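Long-range contacts in tudor domain-containing protein 1 (Mus musculus, PDB 4B9W), which helps silence transposable elements during spermatogenesis through the piRNA pathway, binding arginine-methylated Piwi proteins with its Tudor domains, of which this chain is the extended third: residues R84-E89 with H99-G104; L160-V165 with V174-L179. All coordinates share one frame; numbering follows the deposited sequence.

Contact 1: residues R84-E89 with H99-G104; sequences RALVKE and HFVDYG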
# COMPACT_ATOMS: atom_id res chain seq x y z
N ARG A 84 -19.20 3.66 2.15
CA ARG A 84 -18.86 2.31 1.73
C ARG A 84 -17.36 2.10 1.82
O ARG A 84 -16.59 3.03 1.56
CB ARG A 84 -19.35 2.05 0.32
CG ARG A 84 -20.87 2.19 0.17
CD ARG A 84 -21.36 1.56 -1.10
NE ARG A 84 -20.95 2.29 -2.31
CZ ARG A 84 -21.23 1.89 -3.54
NH1 ARG A 84 -21.92 0.78 -3.75
NH2 ARG A 84 -20.81 2.61 -4.59
N ALA A 85 -16.96 0.90 2.20
CA ALA A 85 -15.56 0.60 2.39
C ALA A 85 -15.28 -0.90 2.23
O ALA A 85 -16.20 -1.73 2.28
CB ALA A 85 -15.12 1.08 3.76
N LEU A 86 -14.00 -1.23 1.97
CA LEU A 86 -13.47 -2.57 2.01
C LEU A 86 -12.38 -2.64 3.09
O LEU A 86 -11.55 -1.72 3.22
CB LEU A 86 -12.85 -2.96 0.65
CG LEU A 86 -13.74 -3.29 -0.54
CD1 LEU A 86 -12.89 -3.32 -1.82
CD2 LEU A 86 -14.49 -4.62 -0.35
N VAL A 87 -12.38 -3.73 3.85
CA VAL A 87 -11.33 -3.99 4.82
C VAL A 87 -9.99 -4.20 4.07
O VAL A 87 -9.85 -5.11 3.24
CB VAL A 87 -11.69 -5.20 5.70
CG1 VAL A 87 -10.54 -5.58 6.63
CG2 VAL A 87 -12.95 -4.89 6.51
N LYS A 88 -9.02 -3.36 4.38
CA LYS A 88 -7.71 -3.44 3.74
C LYS A 88 -6.69 -4.09 4.69
O LYS A 88 -5.93 -4.96 4.26
CB LYS A 88 -7.26 -2.05 3.30
CG LYS A 88 -6.02 -2.09 2.41
CD LYS A 88 -6.10 -1.06 1.30
CE LYS A 88 -5.58 -1.60 -0.03
NZ LYS A 88 -4.20 -1.11 -0.30
N GLU A 89 -6.71 -3.69 5.96
CA GLU A 89 -5.79 -4.26 6.94
C GLU A 89 -6.43 -4.47 8.31
O GLU A 89 -7.31 -3.71 8.70
CB GLU A 89 -4.58 -3.34 7.12
CG GLU A 89 -4.01 -2.79 5.82
CD GLU A 89 -2.66 -2.17 6.01
OE1 GLU A 89 -2.16 -2.14 7.14
OE2 GLU A 89 -2.08 -1.73 5.01
N HIS A 99 -10.45 0.90 3.09
CA HIS A 99 -10.43 1.62 1.83
C HIS A 99 -11.79 2.14 1.51
O HIS A 99 -12.72 1.37 1.25
CB HIS A 99 -9.99 0.69 0.70
CG HIS A 99 -9.86 1.38 -0.62
ND1 HIS A 99 -8.70 1.95 -1.03
CD2 HIS A 99 -10.81 1.66 -1.59
CE1 HIS A 99 -8.91 2.53 -2.24
NE2 HIS A 99 -10.21 2.35 -2.56
N PHE A 100 -11.95 3.46 1.54
CA PHE A 100 -13.23 4.06 1.16
C PHE A 100 -13.42 3.99 -0.36
O PHE A 100 -12.80 4.74 -1.11
CB PHE A 100 -13.30 5.51 1.71
CG PHE A 100 -13.50 5.55 3.20
CD1 PHE A 100 -14.75 5.29 3.74
CD2 PHE A 100 -12.45 5.83 4.06
CE1 PHE A 100 -14.96 5.30 5.11
CE2 PHE A 100 -12.64 5.84 5.43
CZ PHE A 100 -13.90 5.58 5.96
N VAL A 101 -14.29 3.08 -0.81
CA VAL A 101 -14.35 2.63 -2.22
C VAL A 101 -14.90 3.65 -3.21
O VAL A 101 -14.63 3.56 -4.42
CB VAL A 101 -15.16 1.32 -2.37
CG1 VAL A 101 -14.49 0.17 -1.65
CG2 VAL A 101 -16.59 1.49 -1.88
N ASP A 102 -15.67 4.61 -2.73
CA ASP A 102 -16.18 5.67 -3.60
C ASP A 102 -15.31 6.93 -3.65
O ASP A 102 -15.70 7.89 -4.31
CB ASP A 102 -17.60 6.03 -3.16
CG ASP A 102 -18.57 4.89 -3.35
OD1 ASP A 102 -18.69 4.37 -4.49
OD2 ASP A 102 -19.26 4.56 -2.37
N TYR A 103 -14.15 6.93 -2.97
CA TYR A 103 -13.28 8.14 -2.90
C TYR A 103 -11.78 7.83 -3.06
O TYR A 103 -11.06 8.61 -3.67
CB TYR A 103 -13.54 8.94 -1.60
CG TYR A 103 -15.01 9.35 -1.46
CD1 TYR A 103 -15.93 8.48 -0.88
CD2 TYR A 103 -15.47 10.57 -1.95
CE1 TYR A 103 -17.27 8.81 -0.78
CE2 TYR A 103 -16.80 10.93 -1.84
CZ TYR A 103 -17.71 10.03 -1.26
OH TYR A 103 -19.05 10.33 -1.16
N GLY A 104 -11.31 6.71 -2.50
CA GLY A 104 -9.95 6.24 -2.72
C GLY A 104 -9.00 6.43 -1.57
O GLY A 104 -7.84 6.03 -1.66
O HOH W 1 -19.78 5.62 0.01
O HOH W 2 -16.77 5.30 0.10
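Asp102 OD2 takes hydrogen bonds from Arg84 NE and from a water, and its partner oxygen OD1 from Arg84 NH2 and Gln127 N. The arginine meets the acid side-on: NE donates to Asp102 OD2 over 2.8 Å in an almost straight bond lying in the guanidinium plane, while Arg84 NH2 reaches Asp102 OD1, also over 2.8 Å but somewhat tilted. Both oxygens offer their syn lone pairs, and the two flat groups are nearly coplanar, 19° apart. A bend in the arginine chain at chi3 (-70°) turns this edge of the guanidinium to the acid. The water on OD2 bridges to the Arg84 backbone N; the remaining nitrogen, Arg84 NH1, is held by the carbonyls of Phe121 and Leu124.

Next to the ion pair on the backbone, Arg84 O receives Val101 N from above its carbonyl plane (3.3 Å), and a second water links the same oxygen to Asp102 N. Val101 spreads its two methyls over Arg84 and Leu86: CG2 lies 3.6 Å from Arg84 CB, and CG1 packs against Leu86 CG at 3.7 Å, the two side chains crossing at about a right angle. Leu86 and His99 exchange backbone bonds as an antiparallel hydrogen-bonded pair, the shorter being His99 N to Leu86 O at 2.8 Å.

A leucine in place of Arg84 would probably leave the buried Asp102 carboxylate without its countercharge and weaken its hold on the turn. Because Phe100 and Tyr103, on either side of Asp102 in the sequence, pack on a modified side chain of a bound peptide, the buried ion pair is consistent with a second-shell role, fixing the backbone that presents the peptide-binding aromatics.

Contact 2: residues L160-V165 with V174-L179; sequences LQARVV and VELTDL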
# COMPACT_ATOMS: atom_id res chain seq x y z
N LEU A 160 -12.29 18.16 -15.40
CA LEU A 160 -11.43 17.92 -16.57
C LEU A 160 -12.01 16.85 -17.47
O LEU A 160 -12.81 16.03 -17.02
CB LEU A 160 -10.00 17.51 -16.12
CG LEU A 160 -9.28 18.42 -15.11
CD1 LEU A 160 -9.31 17.86 -13.70
CD2 LEU A 160 -7.83 18.65 -15.51
N GLN A 161 -11.63 16.87 -18.75
CA GLN A 161 -11.89 15.76 -19.67
C GLN A 161 -10.86 14.64 -19.49
O GLN A 161 -9.65 14.85 -19.59
CB GLN A 161 -11.85 16.26 -21.13
CG GLN A 161 -11.96 15.16 -22.17
CD GLN A 161 -11.97 15.70 -23.58
OE1 GLN A 161 -10.92 15.97 -24.16
NE2 GLN A 161 -13.16 15.88 -24.14
N ALA A 162 -11.34 13.43 -19.26
CA ALA A 162 -10.46 12.26 -19.18
C ALA A 162 -10.71 11.39 -20.38
O ALA A 162 -11.86 11.11 -20.73
CB ALA A 162 -10.69 11.47 -17.89
N ARG A 163 -9.63 10.99 -21.03
CA ARG A 163 -9.69 9.98 -22.06
C ARG A 163 -9.05 8.71 -21.50
O ARG A 163 -7.90 8.71 -21.07
CB ARG A 163 -8.99 10.45 -23.32
CG ARG A 163 -9.27 9.53 -24.48
CD ARG A 163 -8.87 10.17 -25.80
NE ARG A 163 -7.44 10.20 -25.96
CZ ARG A 163 -6.69 9.14 -26.27
NH1 ARG A 163 -7.23 7.93 -26.43
NH2 ARG A 163 -5.37 9.27 -26.41
N VAL A 164 -9.82 7.64 -21.48
CA VAL A 164 -9.41 6.38 -20.89
C VAL A 164 -8.51 5.67 -21.93
O VAL A 164 -9.01 5.08 -22.85
CB VAL A 164 -10.68 5.55 -20.49
CG1 VAL A 164 -10.32 4.22 -19.85
CG2 VAL A 164 -11.58 6.35 -19.54
N VAL A 165 -7.19 5.76 -21.80
CA VAL A 165 -6.26 5.23 -22.82
C VAL A 165 -5.96 3.74 -22.59
O VAL A 165 -5.85 2.97 -23.54
CB VAL A 165 -4.94 6.04 -22.86
CG1 VAL A 165 -3.91 5.44 -23.82
CG2 VAL A 165 -5.22 7.49 -23.22
N VAL A 174 -5.01 7.44 -17.85
CA VAL A 174 -5.79 8.48 -18.53
C VAL A 174 -4.92 9.61 -19.03
O VAL A 174 -3.82 9.86 -18.51
CB VAL A 174 -6.85 9.12 -17.60
CG1 VAL A 174 -7.89 8.09 -17.18
CG2 VAL A 174 -6.18 9.76 -16.38
N GLU A 175 -5.42 10.28 -20.07
CA GLU A 175 -4.94 11.58 -20.50
C GLU A 175 -5.99 12.57 -20.00
O GLU A 175 -7.20 12.38 -20.22
CB GLU A 175 -4.83 11.58 -22.02
CG GLU A 175 -4.27 12.84 -22.65
CD GLU A 175 -4.71 13.01 -24.10
OE1 GLU A 175 -5.95 13.12 -24.38
OE2 GLU A 175 -3.82 13.05 -24.97
N LEU A 176 -5.53 13.61 -19.29
CA LEU A 176 -6.39 14.62 -18.65
C LEU A 176 -6.22 15.96 -19.36
O LEU A 176 -5.09 16.44 -19.56
CB LEU A 176 -6.02 14.81 -17.18
CG LEU A 176 -6.45 13.80 -16.12
CD1 LEU A 176 -6.20 14.37 -14.73
CD2 LEU A 176 -7.92 13.41 -16.26
N THR A 177 -7.34 16.56 -19.74
CA THR A 177 -7.29 17.86 -20.36
C THR A 177 -8.25 18.80 -19.67
O THR A 177 -9.40 18.47 -19.40
CB THR A 177 -7.61 17.77 -21.88
OG1 THR A 177 -6.87 16.71 -22.47
CG2 THR A 177 -7.29 19.08 -22.58
N ASP A 178 -7.73 19.98 -19.39
CA ASP A 178 -8.50 21.10 -18.86
C ASP A 178 -9.14 21.90 -20.02
O ASP A 178 -8.46 22.50 -20.82
CB ASP A 178 -7.54 21.94 -18.03
CG ASP A 178 -8.17 23.20 -17.46
OD1 ASP A 178 -9.38 23.45 -17.65
OD2 ASP A 178 -7.42 23.95 -16.81
N LEU A 179 -10.47 21.90 -20.07
CA LEU A 179 -11.22 22.59 -21.11
C LEU A 179 -12.03 23.76 -20.55
O LEU A 179 -13.04 24.16 -21.13
CB LEU A 179 -12.15 21.59 -21.83
CG LEU A 179 -11.41 20.46 -22.54
CD1 LEU A 179 -12.34 19.34 -22.98
CD2 LEU A 179 -10.65 21.02 -23.73
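Gln161 and Leu179 meet at one end of this strand pair, where the glutamine leaves its backbone with CG opposite N (chi1 174°) and runs on extended. Leu179 CD1 lies against it, 3.6 Å from Gln161 CB and almost as near the amide, so that a single methyl touches both the aliphatic root and the polar end. On the same face, Arg163 and Glu175 also set CG anti to the backbone N but then part: the glutamate stays extended, whereas the arginine folds at chi3 (74°). Their salt bridge is long, 3.6 Å from Arg163 NE to Glu175 OE1, with guanidinium and carboxylate planes almost perpendicular. The stronger partner of the arginine is Asp16, which pairs with NH1, while Val165 CG2 lies over one guanidinium face, displaced toward its rim.

The other face is apolar. Leu176 CD2 comes within 3.8 Å of Ala162 CB, and Val174 CG1 approaches the same methyl more distantly. Phe32, Val21 and Ile187 from neighbouring elements continue this packing around Leu176.

Between the faces, paired backbone bonds join Gln161 with Thr177 and Arg163 with Glu175, the shortest being Gln161 N to Thr177 O at 2.8 Å. Such regular antiparallel pairing, with one polar and one buried apolar face, is that of a β-hairpin in the mixed sheet that, in extended Tudor domains, belongs to the staphylococcal-nuclease-like (OB-fold) part flanking the Tudor core.

How the contacts relate
Two hairpins in different sheets illustrate how an extended Tudor domain is assembled. Contact 1 comes first along the chain and closes before contact 2 opens; their centres lie 25 Å apart and their nearest atoms about 13 Å apart, so they do not meet. Contact 1 joins strands 81-90 and 96-100 of the five-stranded antiparallel Tudor sheet. Contact 2 joins strands 160-168 and 171-178 of the mixed sheet, which also takes in strands 18-26 and 31-36 from early in the chain. The second sheet therefore unites sequence from before and after the first. The modified side chain of a bound peptide is met at contact 1, by Phe100 and Tyr103, whereas contact 2 belongs to the flanking fold.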